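CT398 (Chlamydia trachomatis, PDB 4ILO) is of unknown function, but its long coiled-coil hairpin and zinc ribbon are consistent with a role in binding DNA or RNA. Local coordinates at residues Asn82-Val87 with Asp91-Leu96; Asn199-Cys202 with Ile207-Thr210; Pro211-Leu216 with Phe225-Ser230. All coordinates share one frame; numbering follows the deposited sequence.

Contact 1 lies at one end of a long molecule, and contacts 2 and 3 lie at the other. The centre of contact 1 is about 113 Å from that of contact 2 and about 115 Å from that of contact 3. Contact 1 is at the turn of the coiled-coil hairpin, far from any metal. Contacts 2 and 3 share one zinc ribbon, with centres about 8 Å apart. Contact 2 supplies Cys202 to the zinc ion, contact 3 supplies Cys226 and Cys229, and Cys205 completes the site. Away from the metal, a salt bridge from Arg200 NH1 to Glu214 OE2 (3.0 Å) joins the two contacts; nearer to it, Ile207 packs on His228.

Contact 1 (Asn82-Val87 with Asp91-Leu96); sequences NQQAAV and DEFNAL
Gln84 lays its side chain against Leu96 and then over the ring of Phe93. Its CB meets Leu96 first, at 3.9 Å from CD1. The next carbon, CG, has already moved on to the aromatic ring, 3.6 Å from Phe93 CE2. CD moves further in, also 3.6 Å from CE2, and one end of the amide comes over the ring centre, 3.5 Å above the plane. The amide thus stacks on one ring face, with the two planes only 13° apart. The model probably has this amide turned over, so only the stacking can be relied on. The course follows from a CG anti to the backbone N (chi1 -171°) and an extended chain beyond it.

These residues sit at the turn of an antiparallel coiled-coil hairpin. Helix 2-86 ends here and helix 90-171 starts back; the axes of the short segments 82-86 and 91-96 come within 9.4 Å, with 158° between their directions. Val87, just past the end of the first helix, packs against the start of the second. CG2 lies against the backbone of Phe93, 3.9 Å from CA, and approaches the ring obliquely. CG1 touches Glu92 CB and reaches Leu96 CD1 at 4.1 Å. That leucine methyl also packs on the backbone of Gln84, 3.7 Å from CA. Leu96 CD2 meets Gln83 OE1.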
ATOM      1  N   ASN A  82      18.600 -63.435   7.110  1.00 20.75           N
ATOM      2  CA  ASN A  82      18.181 -64.761   6.693  1.00 24.49           C
ATOM      3  C   ASN A  82      19.275 -65.452   5.878  1.00 24.17           C
ATOM      4  O   ASN A  82      19.533 -66.646   6.076  1.00 23.42           O
ATOM      5  CB  ASN A  82      16.847 -64.662   5.940  1.00 25.97           C
ATOM      6  CG  ASN A  82      15.745 -64.050   6.808  1.00 34.75           C
ATOM      7  OD1 ASN A  82      15.773 -64.144   8.048  1.00 40.01           O
ATOM      8  ND2 ASN A  82      14.798 -63.399   6.167  1.00 32.61           N
ATOM      9  N   GLN A  83      19.938 -64.723   4.961  1.00 20.26           N
ATOM     10  CA  GLN A  83      20.993 -65.346   4.152  1.00 20.97           C
ATOM     11  C   GLN A  83      22.117 -65.862   5.038  1.00 17.79           C
ATOM     12  O   GLN A  83      22.615 -66.978   4.855  1.00 18.57           O
ATOM     13  CB  GLN A  83      21.577 -64.353   3.150  1.00 26.61           C
ATOM     14  CG  GLN A  83      20.721 -64.075   1.946  1.00 27.23           C
ATOM     15  CD  GLN A  83      21.267 -62.980   1.027  1.00 33.45           C
ATOM     16  OE1 GLN A  83      22.470 -62.850   0.833  1.00 42.59           O
ATOM     17  NE2 GLN A  83      20.356 -62.190   0.444  1.00 37.61           N
ATOM     18  N   GLN A  84      22.525 -65.049   6.009  1.00 15.49           N
ATOM     19  CA  GLN A  84      23.646 -65.400   6.844  1.00 16.52           C
ATOM     20  C   GLN A  84      23.341 -66.617   7.707  1.00 21.95           C
ATOM     21  O   GLN A  84      24.241 -67.412   7.980  1.00 16.99           O
ATOM     22  CB  GLN A  84      24.033 -64.202   7.721  1.00 13.52           C
ATOM     23  CG  GLN A  84      25.331 -64.442   8.462  1.00 10.43           C
ATOM     24  CD  GLN A  84      25.688 -63.349   9.438  1.00 17.37           C
ATOM     25  OE1 GLN A  84      26.801 -62.743   9.414  1.00 19.23           O
ATOM     26  NE2 GLN A  84      24.776 -63.088  10.306  1.00 12.60           N
ATOM     27  N   ALA A  85      22.095 -66.769   8.169  1.00 26.77           N
ATOM     28  CA  ALA A  85      21.761 -67.921   8.999  1.00 27.82           C
ATOM     29  C   ALA A  85      22.034 -69.231   8.278  1.00 23.41           C
ATOM     30  O   ALA A  85      22.277 -70.241   8.947  1.00 23.49           O
ATOM     31  CB  ALA A  85      20.298 -67.855   9.458  1.00 23.07           C
ATOM     32  N   ALA A  86      22.021 -69.231   6.931  1.00 18.55           N
ATOM     33  CA  ALA A  86      22.227 -70.434   6.127  1.00 21.97           C
ATOM     34  C   ALA A  86      23.637 -70.604   5.559  1.00 22.27           C
ATOM     35  O   ALA A  86      23.908 -71.652   4.955  1.00 22.89           O
ATOM     36  CB  ALA A  86      21.271 -70.454   4.929  1.00 23.39           C
ATOM     37  N   VAL A  87      24.530 -69.610   5.671  1.00 16.88           N
ATOM     38  CA  VAL A  87      25.826 -69.747   5.002  1.00 20.82           C
ATOM     39  C   VAL A  87      26.741 -70.686   5.790  1.00 19.82           C
ATOM     40  O   VAL A  87      26.670 -70.804   7.025  1.00 16.69           O
ATOM     41  CB  VAL A  87      26.533 -68.397   4.726  1.00 16.70           C
ATOM     42  CG1 VAL A  87      25.872 -67.663   3.603  1.00 20.49           C
ATOM     43  CG2 VAL A  87      26.648 -67.574   5.981  1.00 20.95           C
ATOM     44  N   ASP A  91      34.170 -66.756   4.675  1.00 10.70           N
ATOM     45  CA  ASP A  91      34.191 -65.542   3.848  1.00 15.92           C
ATOM     46  C   ASP A  91      32.774 -64.987   3.588  1.00 16.25           C
ATOM     47  O   ASP A  91      32.560 -63.770   3.625  1.00 17.73           O
ATOM     48  CB  ASP A  91      34.881 -65.834   2.513  1.00 17.05           C
ATOM     49  CG  ASP A  91      36.404 -65.647   2.565  1.00 24.82           C
ATOM     50  OD1 ASP A  91      36.899 -65.084   3.561  1.00 27.28           O
ATOM     51  OD2 ASP A  91      37.092 -66.011   1.575  1.00 28.10           O
ATOM     52  N   GLU A  92      31.810 -65.854   3.264  1.00 14.58           N
ATOM     53  CA  GLU A  92      30.437 -65.392   3.063  1.00 12.30           C
ATOM     54  C   GLU A  92      29.826 -64.916   4.359  1.00 13.92           C
ATOM     55  O   GLU A  92      29.145 -63.877   4.393  1.00 12.00           O
ATOM     56  CB  GLU A  92      29.580 -66.503   2.474  1.00 17.84           C
ATOM     57  CG  GLU A  92      30.080 -66.969   1.089  1.00 19.43           C
ATOM     58  CD  GLU A  92      29.486 -68.319   0.666  1.00 33.54           C
ATOM     59  OE1 GLU A  92      29.017 -69.089   1.544  1.00 36.76           O
ATOM     60  OE2 GLU A  92      29.506 -68.612  -0.552  1.00 38.51           O
ATOM     61  N   PHE A  93      30.053 -65.656   5.449  1.00  8.75           N
ATOM     62  CA  PHE A  93      29.576 -65.181   6.736  1.00 16.07           C
ATOM     63  C   PHE A  93      30.080 -63.766   6.992  1.00 13.81           C
ATOM     64  O   PHE A  93      29.334 -62.889   7.432  1.00  7.40           O
ATOM     65  CB  PHE A  93      30.057 -66.113   7.849  1.00 14.96           C
ATOM     66  CG  PHE A  93      29.411 -65.821   9.169  1.00 13.41           C
ATOM     67  CD1 PHE A  93      29.977 -64.917  10.038  1.00  9.92           C
ATOM     68  CD2 PHE A  93      28.212 -66.410   9.508  1.00 11.14           C
ATOM     69  CE1 PHE A  93      29.368 -64.624  11.248  1.00 12.04           C
ATOM     70  CE2 PHE A  93      27.594 -66.117  10.709  1.00 15.07           C
ATOM     71  CZ  PHE A  93      28.175 -65.216  11.579  1.00 18.09           C
ATOM     72  N   ASN A  94      31.363 -63.534   6.733  1.00  9.26           N
ATOM     73  CA  ASN A  94      31.991 -62.279   7.108  1.00  6.94           C
ATOM     74  C   ASN A  94      31.490 -61.155   6.222  1.00  9.84           C
ATOM     75  O   ASN A  94      31.294 -60.038   6.698  1.00  8.56           O
ATOM     76  CB  ASN A  94      33.527 -62.395   6.989  1.00  7.13           C
ATOM     77  CG  ASN A  94      34.144 -63.203   8.163  1.00 15.15           C
ATOM     78  OD1 ASN A  94      33.523 -63.326   9.220  1.00 11.40           O
ATOM     79  ND2 ASN A  94      35.396 -63.700   7.989  1.00 11.57           N
ATOM     80  N   ALA A  95      31.289 -61.442   4.931  1.00  7.60           N
ATOM     81  CA  ALA A  95      30.799 -60.432   4.011  1.00  7.84           C
ATOM     82  C   ALA A  95      29.440 -59.936   4.473  1.00  7.50           C
ATOM     83  O   ALA A  95      29.209 -58.726   4.548  1.00  8.63           O
ATOM     84  CB  ALA A  95      30.708 -61.021   2.615  1.00  8.63           C
ATOM     85  N   LEU A  96      28.580 -60.863   4.910  1.00 12.59           N
ATOM     86  CA  LEU A  96      27.261 -60.497   5.414  1.00 16.11           C
ATOM     87  C   LEU A  96      27.345 -59.704   6.714  1.00  8.00           C
ATOM     88  O   LEU A  96      26.625 -58.716   6.893  1.00  9.92           O
ATOM     89  CB  LEU A  96      26.440 -61.773   5.586  1.00 17.16           C
ATOM     90  CG  LEU A  96      26.092 -62.254   4.154  1.00 14.61           C
ATOM     91  CD1 LEU A  96      25.552 -63.632   4.143  1.00 17.97           C
ATOM     92  CD2 LEU A  96      25.064 -61.339   3.572  1.00 15.53           C
TER

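Contact 2 (Asn199-Cys202 with Ile207-Thr210); sequences NRVC and IALT. With ZN (zinc ion), chain C.
A leucine methyl presses against a peptide group here: Leu209 CD1 comes within 3.3 Å of Cys202 N and 3.5 Å of Val201 C. A chi2 of 60°, uncommon in leucine beside a chi1 of -68°, turns CD1 back onto the peptide. Two backbone hydrogen bonds frame this contact. Cys202 N donates to Ile207 O at 2.9 Å. The bond is almost straight at the hydrogen (177°), although the donor stands above the carbonyl plane. Leu209 N donates to Arg200 O at 3.1 Å, from a position tilted less far from that plane. Together they form a single beta bridge between Val201 and Ala208. Alongside it, Val201 CG1 packs against Ala208, 3.9 Å from CB.

The bridge closes the base of the loop that carries Cys202 and Cys205, a zinc knuckle of the zinc ribbon. Leu209 also touches Ile197 and Leu233, and so seats this loop on the neighbouring strands of the sheet. Cys202 has its SG anti to the backbone N, pointing at the zinc ion 2.3 Å away. Cys205, Cys226 and Cys229 provide the other three sulfurs. Four cysteine sulfurs would probably bind the metal as thiolates and leave negative charge on the cluster. The N-H of Cys202 is spent on Ile207 O, so this bond fixes the backbone behind the metal-binding sulfur.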
ATOM      1  N   ASN A 199      -3.712  45.098   5.013  1.00 52.23           N
ATOM      2  CA  ASN A 199      -2.636  45.823   5.683  1.00 61.11           C
ATOM      3  C   ASN A 199      -1.596  46.290   4.664  1.00 59.70           C
ATOM      4  O   ASN A 199      -0.385  46.248   4.903  1.00 60.89           O
ATOM      5  CB  ASN A 199      -1.981  44.971   6.778  1.00 64.37           C
ATOM      6  CG  ASN A 199      -2.991  44.400   7.768  1.00 69.41           C
ATOM      7  OD1 ASN A 199      -3.548  45.131   8.592  1.00 71.16           O
ATOM      8  ND2 ASN A 199      -3.218  43.084   7.700  1.00 66.87           N
ATOM      9  N   ARG A 200      -2.078  46.701   3.496  1.00 48.15           N
ATOM     10  CA  ARG A 200      -1.226  47.202   2.421  1.00 42.32           C
ATOM     11  C   ARG A 200      -0.191  46.172   1.918  1.00 41.29           C
ATOM     12  O   ARG A 200       0.794  46.562   1.266  1.00 36.62           O
ATOM     13  CB  ARG A 200      -0.549  48.511   2.834  1.00 38.22           C
ATOM     14  CG  ARG A 200      -1.527  49.636   3.258  1.00 42.14           C
ATOM     15  CD  ARG A 200      -0.840  50.999   3.069  1.00 51.66           C
ATOM     16  NE  ARG A 200      -1.462  52.120   3.782  1.00 59.53           N
ATOM     17  CZ  ARG A 200      -2.537  52.790   3.359  1.00 58.35           C
ATOM     18  NH1 ARG A 200      -3.142  52.421   2.233  1.00 57.19           N
ATOM     19  NH2 ARG A 200      -3.025  53.812   4.073  1.00 48.63           N
ATOM     20  N   VAL A 201      -0.377  44.863   2.194  1.00 35.17           N
ATOM     21  CA  VAL A 201       0.447  43.814   1.586  1.00 31.26           C
ATOM     22  C   VAL A 201      -0.431  42.866   0.761  1.00 25.85           C
ATOM     23  O   VAL A 201      -1.660  42.851   0.868  1.00 28.80           O
ATOM     24  CB  VAL A 201       1.318  43.019   2.601  1.00 30.08           C
ATOM     25  CG1 VAL A 201       1.944  43.940   3.624  1.00 35.46           C
ATOM     26  CG2 VAL A 201       0.505  41.943   3.322  1.00 33.56           C
ATOM     27  N   CYS A 202       0.229  42.080  -0.097  1.00 26.58           N
ATOM     28  CA  CYS A 202      -0.437  40.997  -0.812  1.00 27.02           C
ATOM     29  C   CYS A 202      -0.780  39.919   0.202  1.00 31.35           C
ATOM     30  O   CYS A 202       0.096  39.471   0.942  1.00 31.71           O
ATOM     31  CB  CYS A 202       0.503  40.439  -1.879  1.00 28.09           C
ATOM     32  SG  CYS A 202      -0.088  38.979  -2.751  1.00 26.19           S
ATOM     33  N   ILE A 207       3.927  40.245   0.779  1.00 25.38           N
ATOM     34  CA  ILE A 207       4.878  41.285   0.412  1.00 25.89           C
ATOM     35  C   ILE A 207       4.110  42.596   0.174  1.00 33.15           C
ATOM     36  O   ILE A 207       3.053  42.610  -0.479  1.00 26.03           O
ATOM     37  CB  ILE A 207       5.734  40.824  -0.789  1.00 45.98           C
ATOM     38  CG1 ILE A 207       6.551  39.568  -0.355  1.00 29.41           C
ATOM     39  CG2 ILE A 207       6.646  41.947  -1.315  1.00 27.70           C
ATOM     40  CD1 ILE A 207       7.568  39.037  -1.386  1.00 32.22           C
ATOM     41  N   ALA A 208       4.595  43.686   0.780  1.00 27.11           N
ATOM     42  CA  ALA A 208       3.902  44.975   0.706  1.00 40.87           C
ATOM     43  C   ALA A 208       3.912  45.555  -0.711  1.00 34.83           C
ATOM     44  O   ALA A 208       4.895  45.446  -1.456  1.00 29.20           O
ATOM     45  CB  ALA A 208       4.554  45.984   1.654  1.00 41.13           C
ATOM     46  N   LEU A 209       2.807  46.183  -1.088  1.00 41.65           N
ATOM     47  CA  LEU A 209       2.766  46.863  -2.371  1.00 40.99           C
ATOM     48  C   LEU A 209       3.371  48.250  -2.235  1.00 41.05           C
ATOM     49  O   LEU A 209       3.283  48.896  -1.177  1.00 36.69           O
ATOM     50  CB  LEU A 209       1.330  47.028  -2.833  1.00 31.70           C
ATOM     51  CG  LEU A 209       0.506  45.814  -3.237  1.00 28.52           C
ATOM     52  CD1 LEU A 209       0.312  44.741  -2.097  1.00 29.44           C
ATOM     53  CD2 LEU A 209      -0.821  46.390  -3.662  1.00 26.58           C
ATOM     54  N   THR A 210       4.005  48.708  -3.309  1.00 41.79           N
ATOM     55  CA  THR A 210       4.339  50.121  -3.370  1.00 42.79           C
ATOM     56  C   THR A 210       3.034  50.926  -3.385  1.00 41.69           C
ATOM     57  O   THR A 210       2.003  50.454  -3.880  1.00 37.09           O
ATOM     58  CB  THR A 210       5.161  50.435  -4.629  1.00 43.15           C
ATOM     59  OG1 THR A 210       4.325  50.323  -5.780  1.00 35.66           O
ATOM     60  CG2 THR A 210       6.379  49.491  -4.774  1.00 29.68           C
TER
HETATM   61 ZN    ZN C 301       1.896  38.373  -3.734  1.00 12.55          ZN

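Contact 3 (Pro211-Leu216 with Phe225-Ser230); sequences PQHENL and FCEHCS. With ZN (zinc ion), chain C.
The imidazole of His213 meets Phe225 with its edge and Glu227 with a face. This joins helix 211-219 of the zinc ribbon to the knuckle that holds Cys226 and Cys229. At the edge, NE2 carries the proton and donates it to Phe225 O at 2.8 Å. The oxygen lies close to the ring plane, but the bond is bent to 148° at the hydrogen, and the donor stands above the carbonyl plane. Over the face, Glu227 CG sits 3.8 Å from the ring centroid in a CH-pi contact, displaced toward the rim near CE1. The two side chains run past each other in opposite directions. The carboxylate runs on above the CG-ND1 rim, with its plane 18° from that of the imidazole and OE2 3.8 Å from His213 ND1. A negative charge this close to the ring would probably favour a protonated imidazole. His213 reaches across with CG anti to its backbone N (chi1 -153°).

Just beyond, the chain wraps round a sulfur. Cys226 SG binds the zinc ion at 2.3 Å and also accepts hydrogen bonds from two backbone amides, His228 N at 3.4 Å and Cys229 N at 3.5 Å.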
ATOM      1  N   PRO A 211       3.040  52.139  -2.832  1.00 48.63           N
ATOM      2  CA  PRO A 211       1.806  52.960  -2.878  1.00 47.02           C
ATOM      3  C   PRO A 211       1.270  53.175  -4.288  1.00 41.41           C
ATOM      4  O   PRO A 211       0.050  53.203  -4.505  1.00 35.44           O
ATOM      5  CB  PRO A 211       2.232  54.271  -2.209  1.00 48.30           C
ATOM      6  CG  PRO A 211       3.737  54.309  -2.373  1.00 51.20           C
ATOM      7  CD  PRO A 211       4.193  52.876  -2.288  1.00 48.83           C
ATOM      8  N   GLN A 212       2.153  53.321  -5.267  1.00 29.76           N
ATOM      9  CA  GLN A 212       1.695  53.421  -6.644  1.00 31.11           C
ATOM     10  C   GLN A 212       0.869  52.200  -7.043  1.00 36.36           C
ATOM     11  O   GLN A 212      -0.193  52.334  -7.674  1.00 31.12           O
ATOM     12  CB  GLN A 212       2.907  53.548  -7.555  1.00 31.38           C
ATOM     13  CG  GLN A 212       2.632  52.967  -8.914  1.00 48.68           C
ATOM     14  CD  GLN A 212       3.642  53.398  -9.945  1.00 52.00           C
ATOM     15  OE1 GLN A 212       4.785  52.920  -9.955  1.00 51.02           O
ATOM     16  NE2 GLN A 212       3.226  54.319 -10.826  1.00 46.58           N
ATOM     17  N   HIS A 213       1.348  50.994  -6.676  1.00 31.68           N
ATOM     18  CA  HIS A 213       0.671  49.764  -7.066  1.00 29.97           C
ATOM     19  C   HIS A 213      -0.681  49.650  -6.374  1.00 25.92           C
ATOM     20  O   HIS A 213      -1.665  49.210  -6.981  1.00 31.27           O
ATOM     21  CB  HIS A 213       1.564  48.553  -6.765  1.00 27.34           C
ATOM     22  CG  HIS A 213       1.300  47.382  -7.656  1.00 24.01           C
ATOM     23  ND1 HIS A 213       1.583  47.397  -9.007  1.00 26.42           N
ATOM     24  CD2 HIS A 213       0.728  46.180  -7.405  1.00 23.35           C
ATOM     25  CE1 HIS A 213       1.223  46.245  -9.545  1.00 26.28           C
ATOM     26  NE2 HIS A 213       0.701  45.488  -8.594  1.00 34.09           N
ATOM     27  N   GLU A 214      -0.760  50.058  -5.112  1.00 27.40           N
ATOM     28  CA  GLU A 214      -2.054  50.099  -4.448  1.00 31.99           C
ATOM     29  C   GLU A 214      -3.012  51.042  -5.179  1.00 35.68           C
ATOM     30  O   GLU A 214      -4.171  50.686  -5.432  1.00 32.02           O
ATOM     31  CB  GLU A 214      -1.877  50.511  -2.986  1.00 31.91           C
ATOM     32  CG  GLU A 214      -3.194  50.722  -2.286  1.00 42.36           C
ATOM     33  CD  GLU A 214      -3.053  50.867  -0.772  1.00 53.71           C
ATOM     34  OE1 GLU A 214      -1.904  50.984  -0.252  1.00 51.89           O
ATOM     35  OE2 GLU A 214      -4.116  50.866  -0.112  1.00 54.30           O
ATOM     36  N   ASN A 215      -2.539  52.240  -5.548  1.00 31.43           N
ATOM     37  CA  ASN A 215      -3.359  53.130  -6.363  1.00 40.02           C
ATOM     38  C   ASN A 215      -3.934  52.392  -7.566  1.00 40.72           C
ATOM     39  O   ASN A 215      -5.143  52.448  -7.825  1.00 28.36           O
ATOM     40  CB  ASN A 215      -2.560  54.368  -6.788  1.00 41.95           C
ATOM     41  CG  ASN A 215      -2.325  55.342  -5.623  1.00 45.06           C
ATOM     42  OD1 ASN A 215      -3.137  55.424  -4.697  1.00 39.28           O
ATOM     43  ND2 ASN A 215      -1.208  56.075  -5.664  1.00 44.68           N
ATOM     44  N   LEU A 216      -3.080  51.657  -8.294  1.00 26.92           N
ATOM     45  CA  LEU A 216      -3.551  50.925  -9.466  1.00 26.02           C
ATOM     46  C   LEU A 216      -4.663  49.946  -9.110  1.00 34.35           C
ATOM     47  O   LEU A 216      -5.642  49.824  -9.852  1.00 25.71           O
ATOM     48  CB  LEU A 216      -2.394  50.164 -10.124  1.00 25.08           C
ATOM     49  CG  LEU A 216      -1.280  50.964 -10.813  1.00 25.38           C
ATOM     50  CD1 LEU A 216      -0.189  49.997 -11.283  1.00 30.82           C
ATOM     51  CD2 LEU A 216      -1.844  51.744 -11.975  1.00 25.75           C
ATOM     52  N   PHE A 225      -1.828  42.587 -10.847  1.00 29.87           N
ATOM     53  CA  PHE A 225      -1.186  41.397 -10.306  1.00 26.71           C
ATOM     54  C   PHE A 225      -0.105  41.797  -9.314  1.00 25.20           C
ATOM     55  O   PHE A 225       0.553  42.835  -9.479  1.00 22.47           O
ATOM     56  CB  PHE A 225      -0.516  40.626 -11.439  1.00 25.49           C
ATOM     57  CG  PHE A 225      -1.419  40.375 -12.576  1.00 22.86           C
ATOM     58  CD1 PHE A 225      -2.384  39.386 -12.488  1.00 21.44           C
ATOM     59  CD2 PHE A 225      -1.347  41.166 -13.723  1.00 23.86           C
ATOM     60  CE1 PHE A 225      -3.233  39.143 -13.556  1.00 24.97           C
ATOM     61  CE2 PHE A 225      -2.212  40.958 -14.803  1.00 22.61           C
ATOM     62  CZ  PHE A 225      -3.158  39.950 -14.724  1.00 21.97           C
ATOM     63  N   CYS A 226       0.068  40.969  -8.277  1.00 21.02           N
ATOM     64  CA  CYS A 226       1.149  41.171  -7.326  1.00 22.35           C
ATOM     65  C   CYS A 226       2.486  41.132  -8.063  1.00 28.51           C
ATOM     66  O   CYS A 226       2.755  40.205  -8.845  1.00 21.26           O
ATOM     67  CB  CYS A 226       1.131  40.055  -6.259  1.00 21.31           C
ATOM     68  SG  CYS A 226       2.431  40.245  -5.001  1.00 23.61           S
ATOM     69  N   GLU A 227       3.327  42.138  -7.793  1.00 28.78           N
ATOM     70  CA  GLU A 227       4.632  42.254  -8.436  1.00 33.00           C
ATOM     71  C   GLU A 227       5.599  41.155  -7.998  1.00 40.42           C
ATOM     72  O   GLU A 227       6.634  40.964  -8.655  1.00 39.75           O
ATOM     73  CB  GLU A 227       5.227  43.630  -8.147  1.00 33.25           C
ATOM     74  CG  GLU A 227       4.478  44.774  -8.839  1.00 35.88           C
ATOM     75  CD  GLU A 227       5.271  46.065  -8.826  1.00 39.62           C
ATOM     76  OE1 GLU A 227       6.006  46.300  -9.807  1.00 48.24           O
ATOM     77  OE2 GLU A 227       5.177  46.831  -7.836  1.00 37.93           O
ATOM     78  N   HIS A 228       5.277  40.407  -6.940  1.00 26.45           N
ATOM     79  CA  HIS A 228       6.164  39.349  -6.445  1.00 28.89           C
ATOM     80  C   HIS A 228       5.646  37.940  -6.655  1.00 27.82           C
ATOM     81  O   HIS A 228       6.421  37.063  -7.049  1.00 32.22           O
ATOM     82  CB  HIS A 228       6.495  39.610  -4.973  1.00 30.83           C
ATOM     83  CG  HIS A 228       6.978  41.016  -4.759  1.00 44.54           C
ATOM     84  ND1 HIS A 228       8.315  41.353  -4.736  1.00 47.27           N
ATOM     85  CD2 HIS A 228       6.297  42.183  -4.667  1.00 38.94           C
ATOM     86  CE1 HIS A 228       8.438  42.660  -4.591  1.00 39.85           C
ATOM     87  NE2 HIS A 228       7.228  43.187  -4.539  1.00 40.97           N
ATOM     88  N   CYS A 229       4.359  37.676  -6.436  1.00 22.16           N
ATOM     89  CA  CYS A 229       3.854  36.326  -6.624  1.00 27.83           C
ATOM     90  C   CYS A 229       2.983  36.171  -7.856  1.00 21.08           C
ATOM     91  O   CYS A 229       2.650  35.043  -8.208  1.00 20.99           O
ATOM     92  CB  CYS A 229       3.090  35.839  -5.380  1.00 28.49           C
ATOM     93  SG  CYS A 229       1.421  36.584  -5.091  1.00 21.13           S
ATOM     94  N   SER A 230       2.580  37.260  -8.503  1.00 23.12           N
ATOM     95  CA  SER A 230       1.795  37.254  -9.753  1.00 26.85           C
ATOM     96  C   SER A 230       0.309  36.949  -9.540  1.00 28.20           C
ATOM     97  O   SER A 230      -0.447  36.914 -10.558  1.00 24.48           O
ATOM     98  CB  SER A 230       2.326  36.269 -10.817  1.00 34.12           C
ATOM     99  OG  SER A 230       3.638  36.612 -11.257  1.00 36.54           O
TER
HETATM  100 ZN    ZN C 301       1.896  38.373  -3.734  1.00 12.55          ZN